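Local coordinates for aspartyl-tRNA synthetase 2 (Thermus thermophilus, PDB 1N9W), which attaches L-aspartate, activated by ATP as Asp-AMP, to both tRNA(Asp) and tRNA(Asn), working as a homodimeric class II aminoacyl-tRNA synthetase, at residues L89-P97 with Y111-E119; A123-L131 with A394-L404. One frame throughout, in Å; residues are numbered along the deposited sequence.

Contact 1 (89-97 with 111-119) lies at the surface, its centre about 24 Å from that of the chain, where the loop leaving the OB-fold domain meets the short helix 112-115. Contact 2 (123-131 with 394-404) is buried about 4 Å from the chain centre and joins two helices of the class II catalytic domain. The contact centres are about 21 Å apart, yet helices 112-115 and 119-141 are consecutive, and Leu-116 CD1 touches Leu-125 CD1 at 4.2 Å. They lie near different sites: Thr-92 is about 11 Å, side chain to side chain, from Arg-26, a tRNA-interacting residue, whereas contact 2 includes Ala-394, Glu-395 and Arg-396 of the predicted ATP site. Both reach the second subunit.

Contact 1 (L89-P97 with Y111-E119)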
ATOM      1  N   LEU B  89      34.528  -2.732   0.309  1.00 28.36           N
ATOM      2  CA  LEU B  89      35.752  -3.134   0.999  1.00 31.65           C
ATOM      3  C   LEU B  89      36.189  -4.562   0.721  1.00 34.27           C
ATOM      4  O   LEU B  89      37.371  -4.877   0.810  1.00 36.22           O
ATOM      5  CB  LEU B  89      35.589  -2.952   2.513  1.00 30.71           C
ATOM      6  CG  LEU B  89      35.323  -1.542   3.063  1.00 31.90           C
ATOM      7  CD1 LEU B  89      35.304  -1.570   4.591  1.00 31.35           C
ATOM      8  CD2 LEU B  89      36.412  -0.596   2.577  1.00 30.13           C
ATOM      9  N   GLU B  90      35.241  -5.427   0.389  1.00 38.88           N
ATOM     10  CA  GLU B  90      35.553  -6.828   0.132  1.00 42.96           C
ATOM     11  C   GLU B  90      34.926  -7.321  -1.168  1.00 44.45           C
ATOM     12  O   GLU B  90      33.919  -6.779  -1.642  1.00 44.16           O
ATOM     13  CB  GLU B  90      35.037  -7.712   1.271  1.00 45.40           C
ATOM     14  CG  GLU B  90      35.536  -7.374   2.679  1.00 49.64           C
ATOM     15  CD  GLU B  90      37.006  -7.675   2.886  1.00 51.93           C
ATOM     16  OE1 GLU B  90      37.462  -8.763   2.461  1.00 53.98           O
ATOM     17  OE2 GLU B  90      37.705  -6.831   3.496  1.00 53.72           O
ATOM     18  N   PRO B  91      35.525  -8.359  -1.771  1.00 45.06           N
ATOM     19  CA  PRO B  91      34.991  -8.908  -3.016  1.00 45.17           C
ATOM     20  C   PRO B  91      33.636  -9.528  -2.693  1.00 44.47           C
ATOM     21  O   PRO B  91      33.449 -10.083  -1.610  1.00 44.21           O
ATOM     22  CB  PRO B  91      36.033  -9.954  -3.401  1.00 45.77           C
ATOM     23  CG  PRO B  91      37.309  -9.366  -2.856  1.00 45.64           C
ATOM     24  CD  PRO B  91      36.867  -8.904  -1.491  1.00 44.99           C
ATOM     25  N   THR B  92      32.686  -9.422  -3.613  1.00 45.34           N
ATOM     26  CA  THR B  92      31.364  -9.987  -3.378  1.00 46.74           C
ATOM     27  C   THR B  92      31.472 -11.501  -3.242  1.00 48.43           C
ATOM     28  O   THR B  92      32.190 -12.152  -4.001  1.00 48.44           O
ATOM     29  CB  THR B  92      30.398  -9.646  -4.524  1.00 45.63           C
ATOM     30  OG1 THR B  92      30.974 -10.040  -5.772  1.00 44.36           O
ATOM     31  CG2 THR B  92      30.112  -8.152  -4.545  1.00 45.42           C
ATOM     32  N   PRO B  93      30.765 -12.078  -2.260  1.00 50.13           N
ATOM     33  CA  PRO B  93      30.776 -13.523  -2.014  1.00 51.38           C
ATOM     34  C   PRO B  93      30.525 -14.305  -3.296  1.00 52.76           C
ATOM     35  O   PRO B  93      31.104 -15.369  -3.513  1.00 53.05           O
ATOM     36  CB  PRO B  93      29.655 -13.701  -0.997  1.00 51.08           C
ATOM     37  CG  PRO B  93      29.729 -12.427  -0.211  1.00 51.18           C
ATOM     38  CD  PRO B  93      29.876 -11.395  -1.302  1.00 50.34           C
ATOM     39  N   VAL B  94      29.657 -13.766  -4.143  1.00 54.35           N
ATOM     40  CA  VAL B  94      29.329 -14.393  -5.416  1.00 56.23           C
ATOM     41  C   VAL B  94      29.366 -13.312  -6.495  1.00 57.57           C
ATOM     42  O   VAL B  94      29.046 -12.153  -6.226  1.00 57.63           O
ATOM     43  CB  VAL B  94      27.920 -15.043  -5.370  1.00 56.12           C
ATOM     44  CG1 VAL B  94      27.514 -15.526  -6.755  1.00 56.61           C
ATOM     45  CG2 VAL B  94      27.920 -16.213  -4.390  1.00 56.71           C
ATOM     46  N   GLU B  95      29.776 -13.678  -7.707  1.00 58.36           N
ATOM     47  CA  GLU B  95      29.829 -12.711  -8.799  1.00 59.07           C
ATOM     48  C   GLU B  95      28.410 -12.279  -9.156  1.00 58.96           C
ATOM     49  O   GLU B  95      27.697 -12.987  -9.865  1.00 59.19           O
ATOM     50  CB  GLU B  95      30.500 -13.310 -10.040  1.00 60.05           C
ATOM     51  CG  GLU B  95      32.012 -13.460  -9.953  1.00 62.04           C
ATOM     52  CD  GLU B  95      32.623 -13.888 -11.287  1.00 63.44           C
ATOM     53  OE1 GLU B  95      32.256 -14.971 -11.797  1.00 63.17           O
ATOM     54  OE2 GLU B  95      33.469 -13.142 -11.824  1.00 64.36           O
ATOM     55  N   ILE B  96      28.006 -11.115  -8.653  1.00 58.11           N
ATOM     56  CA  ILE B  96      26.676 -10.588  -8.930  1.00 57.28           C
ATOM     57  C   ILE B  96      26.358 -10.585 -10.430  1.00 57.84           C
ATOM     58  O   ILE B  96      25.274 -11.007 -10.836  1.00 58.87           O
ATOM     59  CB  ILE B  96      26.524  -9.165  -8.341  1.00 56.52           C
ATOM     60  CG1 ILE B  96      26.510  -9.258  -6.813  1.00 55.67           C
ATOM     61  CG2 ILE B  96      25.251  -8.500  -8.847  1.00 54.85           C
ATOM     62  CD1 ILE B  96      26.377  -7.936  -6.114  1.00 55.64           C
ATOM     63  N   PRO B  97      27.301 -10.125 -11.277  1.00 57.49           N
ATOM     64  CA  PRO B  97      27.060 -10.097 -12.726  1.00 57.19           C
ATOM     65  C   PRO B  97      26.571 -11.431 -13.301  1.00 57.50           C
ATOM     66  O   PRO B  97      26.531 -12.455 -12.609  1.00 57.36           O
ATOM     67  CB  PRO B  97      28.418  -9.690 -13.289  1.00 57.02           C
ATOM     68  CG  PRO B  97      28.954  -8.799 -12.225  1.00 57.42           C
ATOM     69  CD  PRO B  97      28.621  -9.553 -10.960  1.00 56.23           C
ATOM     70  N   TYR B 111      23.153 -14.720   0.034  1.00 43.75           N
ATOM     71  CA  TYR B 111      23.712 -13.419   0.401  1.00 44.89           C
ATOM     72  C   TYR B 111      22.831 -12.293  -0.116  1.00 44.32           C
ATOM     73  O   TYR B 111      23.321 -11.326  -0.703  1.00 43.30           O
ATOM     74  CB  TYR B 111      25.115 -13.252  -0.181  1.00 46.97           C
ATOM     75  CG  TYR B 111      26.090 -14.324   0.232  1.00 48.95           C
ATOM     76  CD1 TYR B 111      26.063 -15.589  -0.358  1.00 49.67           C
ATOM     77  CD2 TYR B 111      27.040 -14.077   1.226  1.00 50.14           C
ATOM     78  CE1 TYR B 111      26.959 -16.577   0.028  1.00 49.98           C
ATOM     79  CE2 TYR B 111      27.938 -15.057   1.619  1.00 50.26           C
ATOM     80  CZ  TYR B 111      27.892 -16.304   1.017  1.00 50.59           C
ATOM     81  OH  TYR B 111      28.781 -17.272   1.411  1.00 52.47           O
ATOM     82  N   ARG B 112      21.530 -12.441   0.106  1.00 42.65           N
ATOM     83  CA  ARG B 112      20.526 -11.473  -0.320  1.00 42.46           C
ATOM     84  C   ARG B 112      20.952 -10.008  -0.266  1.00 38.62           C
ATOM     85  O   ARG B 112      20.855  -9.296  -1.263  1.00 37.72           O
ATOM     86  CB  ARG B 112      19.254 -11.634   0.523  1.00 45.64           C
ATOM     87  CG  ARG B 112      18.318 -12.758   0.110  1.00 50.50           C
ATOM     88  CD  ARG B 112      17.607 -12.443  -1.195  1.00 54.44           C
ATOM     89  NE  ARG B 112      16.308 -13.107  -1.275  1.00 59.13           N
ATOM     90  CZ  ARG B 112      15.490 -13.032  -2.320  1.00 61.45           C
ATOM     91  NH1 ARG B 112      15.836 -12.324  -3.386  1.00 60.90           N
ATOM     92  NH2 ARG B 112      14.319 -13.662  -2.298  1.00 63.01           N
ATOM     93  N   TYR B 113      21.405  -9.563   0.905  1.00 34.56           N
ATOM     94  CA  TYR B 113      21.802  -8.170   1.098  1.00 32.16           C
ATOM     95  C   TYR B 113      22.619  -7.576  -0.049  1.00 30.49           C
ATOM     96  O   TYR B 113      22.694  -6.358  -0.191  1.00 28.82           O
ATOM     97  CB  TYR B 113      22.540  -8.001   2.441  1.00 32.46           C
ATOM     98  CG  TYR B 113      23.859  -8.741   2.560  1.00 34.58           C
ATOM     99  CD1 TYR B 113      25.052  -8.147   2.153  1.00 34.27           C
ATOM    100  CD2 TYR B 113      23.903 -10.062   3.015  1.00 35.94           C
ATOM    101  CE1 TYR B 113      26.256  -8.848   2.180  1.00 36.84           C
ATOM    102  CE2 TYR B 113      25.105 -10.775   3.047  1.00 38.26           C
ATOM    103  CZ  TYR B 113      26.274 -10.164   2.624  1.00 39.13           C
ATOM    104  OH  TYR B 113      27.450 -10.880   2.596  1.00 41.67           O
ATOM    105  N   VAL B 114      23.213  -8.431  -0.878  1.00 28.16           N
ATOM    106  CA  VAL B 114      24.008  -7.946  -1.993  1.00 27.40           C
ATOM    107  C   VAL B 114      23.597  -8.547  -3.351  1.00 26.63           C
ATOM    108  O   VAL B 114      23.589  -7.841  -4.368  1.00 25.09           O
ATOM    109  CB  VAL B 114      25.527  -8.149  -1.700  1.00 28.88           C
ATOM    110  CG1 VAL B 114      25.851  -9.639  -1.573  1.00 29.56           C
ATOM    111  CG2 VAL B 114      26.359  -7.490  -2.786  1.00 30.21           C
ATOM    112  N   THR B 115      23.233  -9.826  -3.376  1.00 25.17           N
ATOM    113  CA  THR B 115      22.820 -10.480  -4.624  1.00 25.55           C
ATOM    114  C   THR B 115      21.484  -9.954  -5.135  1.00 25.52           C
ATOM    115  O   THR B 115      21.168 -10.086  -6.316  1.00 27.29           O
ATOM    116  CB  THR B 115      22.678 -12.015  -4.449  1.00 24.42           C
ATOM    117  OG1 THR B 115      21.774 -12.300  -3.364  1.00 26.10           O
ATOM    118  CG2 THR B 115      24.021 -12.636  -4.159  1.00 23.77           C
ATOM    119  N   LEU B 116      20.700  -9.347  -4.253  1.00 24.88           N
ATOM    120  CA  LEU B 116      19.406  -8.820  -4.670  1.00 25.80           C
ATOM    121  C   LEU B 116      19.569  -7.604  -5.577  1.00 24.20           C
ATOM    122  O   LEU B 116      18.617  -7.178  -6.236  1.00 22.34           O
ATOM    123  CB  LEU B 116      18.573  -8.472  -3.444  1.00 29.10           C
ATOM    124  CG  LEU B 116      17.065  -8.348  -3.624  1.00 31.18           C
ATOM    125  CD1 LEU B 116      16.530  -9.330  -4.682  1.00 32.35           C
ATOM    126  CD2 LEU B 116      16.433  -8.613  -2.272  1.00 32.54           C
ATOM    127  N   ARG B 117      20.781  -7.061  -5.621  1.00 21.31           N
ATOM    128  CA  ARG B 117      21.044  -5.901  -6.456  1.00 23.60           C
ATOM    129  C   ARG B 117      21.065  -6.287  -7.939  1.00 23.93           C
ATOM    130  O   ARG B 117      20.875  -5.438  -8.801  1.00 25.05           O
ATOM    131  CB  ARG B 117      22.370  -5.244  -6.053  1.00 20.20           C
ATOM    132  CG  ARG B 117      22.384  -4.647  -4.656  1.00 22.54           C
ATOM    133  CD  ARG B 117      23.731  -4.005  -4.412  1.00 23.94           C
ATOM    134  NE  ARG B 117      23.915  -3.457  -3.076  1.00 19.13           N
ATOM    135  CZ  ARG B 117      25.035  -2.852  -2.684  1.00 20.09           C
ATOM    136  NH1 ARG B 117      26.047  -2.730  -3.532  1.00 16.52           N
ATOM    137  NH2 ARG B 117      25.152  -2.359  -1.451  1.00 15.71           N
ATOM    138  N   GLY B 118      21.277  -7.571  -8.233  1.00 24.68           N
ATOM    139  CA  GLY B 118      21.300  -8.010  -9.621  1.00 25.12           C
ATOM    140  C   GLY B 118      20.022  -7.636 -10.355  1.00 25.38           C
ATOM    141  O   GLY B 118      18.956  -7.571  -9.739  1.00 25.30           O
ATOM    142  N   GLU B 119      20.128  -7.386 -11.659  1.00 25.18           N
ATOM    143  CA  GLU B 119      18.970  -7.007 -12.477  1.00 27.28           C
ATOM    144  C   GLU B 119      17.856  -8.050 -12.465  1.00 26.86           C
ATOM    145  O   GLU B 119      16.684  -7.718 -12.298  1.00 26.17           O
ATOM    146  CB  GLU B 119      19.376  -6.775 -13.940  1.00 28.74           C
ATOM    147  CG  GLU B 119      20.286  -5.589 -14.190  1.00 30.77           C
ATOM    148  CD  GLU B 119      20.303  -5.173 -15.664  1.00 31.65           C
ATOM    149  OE1 GLU B 119      19.356  -4.489 -16.108  1.00 32.08           O
ATOM    150  OE2 GLU B 119      21.260  -5.540 -16.371  1.00 34.55           O
TER
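Ile-96 meets the 111-119 segment along one branch after another. Its CB points toward that segment; CG2, anti to the backbone N, lies 4.1 Å from Gly-118 CA. CG1 takes the other direction (chi1 -69°), passing 4.5 Å from Thr-115 CA, and the extended chain carries CD1 to the carbonyl of Val-114. There CD1 is 3.3 Å from Val-114 O and 3.4 Å from Val-114 CG2, the latter tighter than usual van der Waals contact. With an alanine in its place, CD1 and CG2 are gone, and a gap would probably open beside Val-114 CG2 and Gly-118 CA. Farther up the loop, Pro-93 lays its ring over one face of Tyr-111: CB stands 3.5 Å from the Tyr-111 ring centroid and 17° off the normal, a CH-pi contact. Thr-92 OG1 bonds to Val-94 O at 2.9 Å, spanning Pro-93, with the donor 55° out of the carbonyl plane, while its CG2 faces Val-114. The loop thus packs on helix 112-115 and the residues flanking it, mostly by apolar contacts. Ile-96 also touches His-23 of strand 15-28, and Pro-93 packs on Tyr-382 of the second subunit, placing the contact between the OB-fold barrel, the catalytic domain and the dimer partner.

Contact 2 (A123-L131 with A394-L404); sequences APLKVQAAL and AERLTQKLLGL
Thr-398 sets its side chain against helix 123-131 where the backbones come nearest, Gln-128 CA and Thr-398 CA being 6.1 Å apart. The helix axes approach to 10.0 Å, with 120° between their N-to-C directions. Packing is close here: Thr-398 OG1, beside its backbone N (chi1 -64°), lies 3.3 Å from Leu-131 CD1 and rests against Gln-128 CB, whose side chain crosses it at about a right angle. This leaves CG2 anti to the N, 3.6 Å from Pro-124 O. At the Pro-124 end, Leu-402 CD1 meets Pro-124 CB at 3.9 Å and reaches Val-127 tip to tip; the partly exposed Leu-404 crosses the proline obliquely, CD1 at CB and CG. At the Leu-131 end, CD2 meets Leu-401 CD2. Outer pairs are sparser, Val-127 CG1 to Leu-401 CD2 at 4.4 Å and Leu-131 CD1 to Leu-397 CG at 4.5 Å, though the contact is buried. Gln-128 NE2 merely lies against Glu-395 CG; Glu-395 OE2 forms a salt bridge with Arg-411 NH1, and OE1 accepts a hydrogen bond from Leu-215 N. Thr-398 OG1 donates to Ala-394 O (3.1 Å), from above the carbonyl plane. The interface is therefore held by apolar packing, while the Glu-395 carboxylate, in the predicted ATP site, is bound elsewhere.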
ATOM      1  N   ALA B 123      14.276  -7.694 -10.438  1.00 17.46           N
ATOM      2  CA  ALA B 123      13.161  -7.537 -11.363  1.00 20.85           C
ATOM      3  C   ALA B 123      11.779  -8.028 -10.897  1.00 21.09           C
ATOM      4  O   ALA B 123      10.779  -7.334 -11.078  1.00 20.13           O
ATOM      5  CB  ALA B 123      13.522  -8.161 -12.720  1.00 18.50           C
ATOM      6  N   PRO B 124      11.699  -9.222 -10.291  1.00 22.81           N
ATOM      7  CA  PRO B 124      10.387  -9.713  -9.837  1.00 23.34           C
ATOM      8  C   PRO B 124       9.729  -8.788  -8.800  1.00 25.42           C
ATOM      9  O   PRO B 124       8.500  -8.663  -8.752  1.00 25.16           O
ATOM     10  CB  PRO B 124      10.714 -11.088  -9.241  1.00 23.30           C
ATOM     11  CG  PRO B 124      11.928 -11.521 -10.015  1.00 24.16           C
ATOM     12  CD  PRO B 124      12.745 -10.240 -10.082  1.00 21.86           C
ATOM     13  N   LEU B 125      10.545  -8.145  -7.972  1.00 25.22           N
ATOM     14  CA  LEU B 125      10.015  -7.244  -6.955  1.00 26.55           C
ATOM     15  C   LEU B 125       9.502  -5.950  -7.602  1.00 23.83           C
ATOM     16  O   LEU B 125       8.520  -5.360  -7.144  1.00 24.83           O
ATOM     17  CB  LEU B 125      11.101  -6.928  -5.903  1.00 27.58           C
ATOM     18  CG  LEU B 125      11.658  -8.110  -5.091  1.00 29.42           C
ATOM     19  CD1 LEU B 125      12.713  -7.631  -4.098  1.00 30.79           C
ATOM     20  CD2 LEU B 125      10.516  -8.796  -4.340  1.00 30.98           C
ATOM     21  N   LYS B 126      10.168  -5.531  -8.673  1.00 22.76           N
ATOM     22  CA  LYS B 126       9.793  -4.328  -9.404  1.00 23.43           C
ATOM     23  C   LYS B 126       8.448  -4.595 -10.091  1.00 23.71           C
ATOM     24  O   LYS B 126       7.561  -3.739 -10.118  1.00 21.74           O
ATOM     25  CB  LYS B 126      10.871  -4.000 -10.441  1.00 24.28           C
ATOM     26  CG  LYS B 126      10.632  -2.748 -11.275  1.00 29.13           C
ATOM     27  CD  LYS B 126      10.593  -1.499 -10.418  1.00 28.88           C
ATOM     28  CE  LYS B 126      10.534  -0.235 -11.273  1.00 32.59           C
ATOM     29  NZ  LYS B 126      10.201   0.975 -10.442  1.00 31.72           N
ATOM     30  N   VAL B 127       8.300  -5.801 -10.627  1.00 22.95           N
ATOM     31  CA  VAL B 127       7.069  -6.179 -11.296  1.00 23.46           C
ATOM     32  C   VAL B 127       5.945  -6.283 -10.267  1.00 21.76           C
ATOM     33  O   VAL B 127       4.826  -5.844 -10.514  1.00 20.84           O
ATOM     34  CB  VAL B 127       7.262  -7.524 -12.066  1.00 23.96           C
ATOM     35  CG1 VAL B 127       5.927  -8.033 -12.599  1.00 20.21           C
ATOM     36  CG2 VAL B 127       8.234  -7.309 -13.229  1.00 22.76           C
ATOM     37  N   GLN B 128       6.256  -6.835  -9.097  1.00 23.53           N
ATOM     38  CA  GLN B 128       5.246  -6.965  -8.041  1.00 24.07           C
ATOM     39  C   GLN B 128       4.717  -5.592  -7.607  1.00 23.85           C
ATOM     40  O   GLN B 128       3.525  -5.436  -7.360  1.00 23.85           O
ATOM     41  CB  GLN B 128       5.826  -7.669  -6.826  1.00 23.54           C
ATOM     42  CG  GLN B 128       4.793  -7.939  -5.742  1.00 27.97           C
ATOM     43  CD  GLN B 128       5.395  -8.635  -4.550  1.00 28.61           C
ATOM     44  OE1 GLN B 128       5.841  -7.995  -3.599  1.00 30.77           O
ATOM     45  NE2 GLN B 128       5.432  -9.962  -4.601  1.00 31.50           N
ATOM     46  N   ALA B 129       5.617  -4.613  -7.503  1.00 22.31           N
ATOM     47  CA  ALA B 129       5.220  -3.279  -7.100  1.00 21.98           C
ATOM     48  C   ALA B 129       4.275  -2.724  -8.145  1.00 21.78           C
ATOM     49  O   ALA B 129       3.323  -2.005  -7.827  1.00 20.10           O
ATOM     50  CB  ALA B 129       6.439  -2.369  -6.946  1.00 21.08           C
ATOM     51  N   ALA B 130       4.523  -3.054  -9.407  1.00 22.80           N
ATOM     52  CA  ALA B 130       3.647  -2.562 -10.461  1.00 22.54           C
ATOM     53  C   ALA B 130       2.276  -3.233 -10.330  1.00 23.03           C
ATOM     54  O   ALA B 130       1.256  -2.548 -10.354  1.00 22.88           O
ATOM     55  CB  ALA B 130       4.270  -2.835 -11.834  1.00 22.78           C
ATOM     56  N   LEU B 131       2.244  -4.556 -10.151  1.00 22.78           N
ATOM     57  CA  LEU B 131       0.959  -5.273 -10.002  1.00 22.70           C
ATOM     58  C   LEU B 131       0.107  -4.709  -8.863  1.00 22.62           C
ATOM     59  O   LEU B 131      -1.107  -4.559  -8.999  1.00 22.82           O
ATOM     60  CB  LEU B 131       1.206  -6.762  -9.735  1.00 20.88           C
ATOM     61  CG  LEU B 131       1.899  -7.558 -10.849  1.00 23.29           C
ATOM     62  CD1 LEU B 131       2.387  -8.883 -10.301  1.00 21.39           C
ATOM     63  CD2 LEU B 131       0.940  -7.764 -12.021  1.00 19.61           C
ATOM     64  N   ALA B 394      -0.150 -12.315  -3.731  1.00 27.01           N
ATOM     65  CA  ALA B 394       0.745 -11.471  -4.514  1.00 26.91           C
ATOM     66  C   ALA B 394       1.974 -12.196  -5.061  1.00 26.24           C
ATOM     67  O   ALA B 394       2.215 -12.170  -6.263  1.00 25.98           O
ATOM     68  CB  ALA B 394       1.172 -10.252  -3.677  1.00 27.99           C
ATOM     69  N   GLU B 395       2.748 -12.842  -4.193  1.00 26.09           N
ATOM     70  CA  GLU B 395       3.943 -13.534  -4.654  1.00 29.07           C
ATOM     71  C   GLU B 395       3.695 -14.670  -5.635  1.00 29.05           C
ATOM     72  O   GLU B 395       4.466 -14.849  -6.576  1.00 28.82           O
ATOM     73  CB  GLU B 395       4.760 -14.075  -3.481  1.00 31.24           C
ATOM     74  CG  GLU B 395       5.550 -13.026  -2.733  1.00 38.29           C
ATOM     75  CD  GLU B 395       4.776 -12.441  -1.586  1.00 41.35           C
ATOM     76  OE1 GLU B 395       3.639 -11.972  -1.819  1.00 48.62           O
ATOM     77  OE2 GLU B 395       5.291 -12.459  -0.450  1.00 41.59           O
ATOM     78  N   ARG B 396       2.639 -15.448  -5.418  1.00 30.28           N
ATOM     79  CA  ARG B 396       2.340 -16.566  -6.318  1.00 31.23           C
ATOM     80  C   ARG B 396       2.006 -16.057  -7.703  1.00 30.42           C
ATOM     81  O   ARG B 396       2.453 -16.612  -8.708  1.00 29.04           O
ATOM     82  CB  ARG B 396       1.165 -17.381  -5.798  1.00 32.92           C
ATOM     83  CG  ARG B 396       1.513 -18.256  -4.640  1.00 36.86           C
ATOM     84  CD  ARG B 396       0.318 -19.070  -4.228  1.00 40.68           C
ATOM     85  NE  ARG B 396       0.705 -20.049  -3.223  1.00 45.17           N
ATOM     86  CZ  ARG B 396      -0.131 -20.894  -2.632  1.00 47.41           C
ATOM     87  NH1 ARG B 396      -1.424 -20.895  -2.938  1.00 47.05           N
ATOM     88  NH2 ARG B 396       0.336 -21.741  -1.727  1.00 47.85           N
ATOM     89  N   LEU B 397       1.200 -15.004  -7.748  1.00 29.49           N
ATOM     90  CA  LEU B 397       0.823 -14.418  -9.015  1.00 29.52           C
ATOM     91  C   LEU B 397       2.089 -13.992  -9.746  1.00 29.48           C
ATOM     92  O   LEU B 397       2.302 -14.345 -10.904  1.00 29.07           O
ATOM     93  CB  LEU B 397      -0.075 -13.206  -8.782  1.00 29.22           C
ATOM     94  CG  LEU B 397      -0.425 -12.345  -9.996  1.00 27.64           C
ATOM     95  CD1 LEU B 397      -1.020 -13.202 -11.111  1.00 27.86           C
ATOM     96  CD2 LEU B 397      -1.401 -11.281  -9.545  1.00 25.93           C
ATOM     97  N   THR B 398       2.933 -13.245  -9.041  1.00 29.76           N
ATOM     98  CA  THR B 398       4.187 -12.736  -9.595  1.00 28.79           C
ATOM     99  C   THR B 398       5.083 -13.876 -10.045  1.00 30.35           C
ATOM    100  O   THR B 398       5.691 -13.821 -11.113  1.00 29.29           O
ATOM    101  CB  THR B 398       4.960 -11.895  -8.544  1.00 27.61           C
ATOM    102  OG1 THR B 398       4.200 -10.728  -8.207  1.00 28.04           O
ATOM    103  CG2 THR B 398       6.318 -11.473  -9.080  1.00 25.23           C
ATOM    104  N   GLN B 399       5.167 -14.903  -9.207  1.00 31.33           N
ATOM    105  CA  GLN B 399       5.992 -16.070  -9.492  1.00 33.38           C
ATOM    106  C   GLN B 399       5.576 -16.736 -10.799  1.00 32.61           C
ATOM    107  O   GLN B 399       6.380 -16.892 -11.723  1.00 32.93           O
ATOM    108  CB  GLN B 399       5.867 -17.083  -8.357  1.00 35.26           C
ATOM    109  CG  GLN B 399       6.796 -18.271  -8.473  1.00 37.62           C
ATOM    110  CD  GLN B 399       6.102 -19.572  -8.133  1.00 39.86           C
ATOM    111  OE1 GLN B 399       5.302 -19.637  -7.197  1.00 40.31           O
ATOM    112  NE2 GLN B 399       6.409 -20.620  -8.887  1.00 41.99           N
ATOM    113  N   LYS B 400       4.315 -17.135 -10.869  1.00 32.61           N
ATOM    114  CA  LYS B 400       3.800 -17.794 -12.052  1.00 33.20           C
ATOM    115  C   LYS B 400       3.790 -16.907 -13.289  1.00 32.81           C
ATOM    116  O   LYS B 400       3.970 -17.386 -14.411  1.00 33.70           O
ATOM    117  CB  LYS B 400       2.400 -18.350 -11.768  1.00 33.58           C
ATOM    118  CG  LYS B 400       2.447 -19.681 -11.041  1.00 37.04           C
ATOM    119  CD  LYS B 400       3.121 -20.724 -11.937  1.00 38.41           C
ATOM    120  CE  LYS B 400       3.398 -22.019 -11.209  1.00 40.80           C
ATOM    121  NZ  LYS B 400       3.924 -23.048 -12.141  1.00 43.21           N
ATOM    122  N   LEU B 401       3.604 -15.609 -13.086  1.00 32.32           N
ATOM    123  CA  LEU B 401       3.580 -14.657 -14.196  1.00 30.03           C
ATOM    124  C   LEU B 401       4.952 -14.544 -14.847  1.00 30.07           C
ATOM    125  O   LEU B 401       5.064 -14.430 -16.065  1.00 28.91           O
ATOM    126  CB  LEU B 401       3.160 -13.276 -13.691  1.00 31.42           C
ATOM    127  CG  LEU B 401       2.997 -12.164 -14.729  1.00 32.22           C
ATOM    128  CD1 LEU B 401       1.770 -12.444 -15.580  1.00 32.32           C
ATOM    129  CD2 LEU B 401       2.834 -10.813 -14.028  1.00 33.14           C
ATOM    130  N   LEU B 402       5.996 -14.573 -14.026  1.00 29.67           N
ATOM    131  CA  LEU B 402       7.354 -14.429 -14.529  1.00 30.87           C
ATOM    132  C   LEU B 402       8.111 -15.733 -14.771  1.00 31.68           C
ATOM    133  O   LEU B 402       9.281 -15.710 -15.159  1.00 30.42           O
ATOM    134  CB  LEU B 402       8.152 -13.538 -13.574  1.00 30.62           C
ATOM    135  CG  LEU B 402       7.525 -12.157 -13.383  1.00 30.74           C
ATOM    136  CD1 LEU B 402       8.277 -11.374 -12.323  1.00 27.44           C
ATOM    137  CD2 LEU B 402       7.523 -11.425 -14.712  1.00 30.90           C
ATOM    138  N   GLY B 403       7.448 -16.863 -14.538  1.00 31.95           N
ATOM    139  CA  GLY B 403       8.080 -18.154 -14.748  1.00 33.47           C
ATOM    140  C   GLY B 403       9.262 -18.375 -13.831  1.00 36.06           C
ATOM    141  O   GLY B 403      10.306 -18.871 -14.249  1.00 35.79           O
ATOM    142  N   LEU B 404       9.100 -18.017 -12.565  1.00 37.96           N
ATOM    143  CA  LEU B 404      10.181 -18.165 -11.603  1.00 41.08           C
ATOM    144  C   LEU B 404      10.169 -19.537 -10.933  1.00 43.02           C
ATOM    145  O   LEU B 404       9.113 -20.158 -10.789  1.00 42.89           O
ATOM    146  CB  LEU B 404      10.073 -17.065 -10.544  1.00 39.80           C
ATOM    147  CG  LEU B 404       9.824 -15.654 -11.092  1.00 41.03           C
ATOM    148  CD1 LEU B 404       9.464 -14.719  -9.951  1.00 39.48           C
ATOM    149  CD2 LEU B 404      11.043 -15.160 -11.841  1.00 38.67           C
TER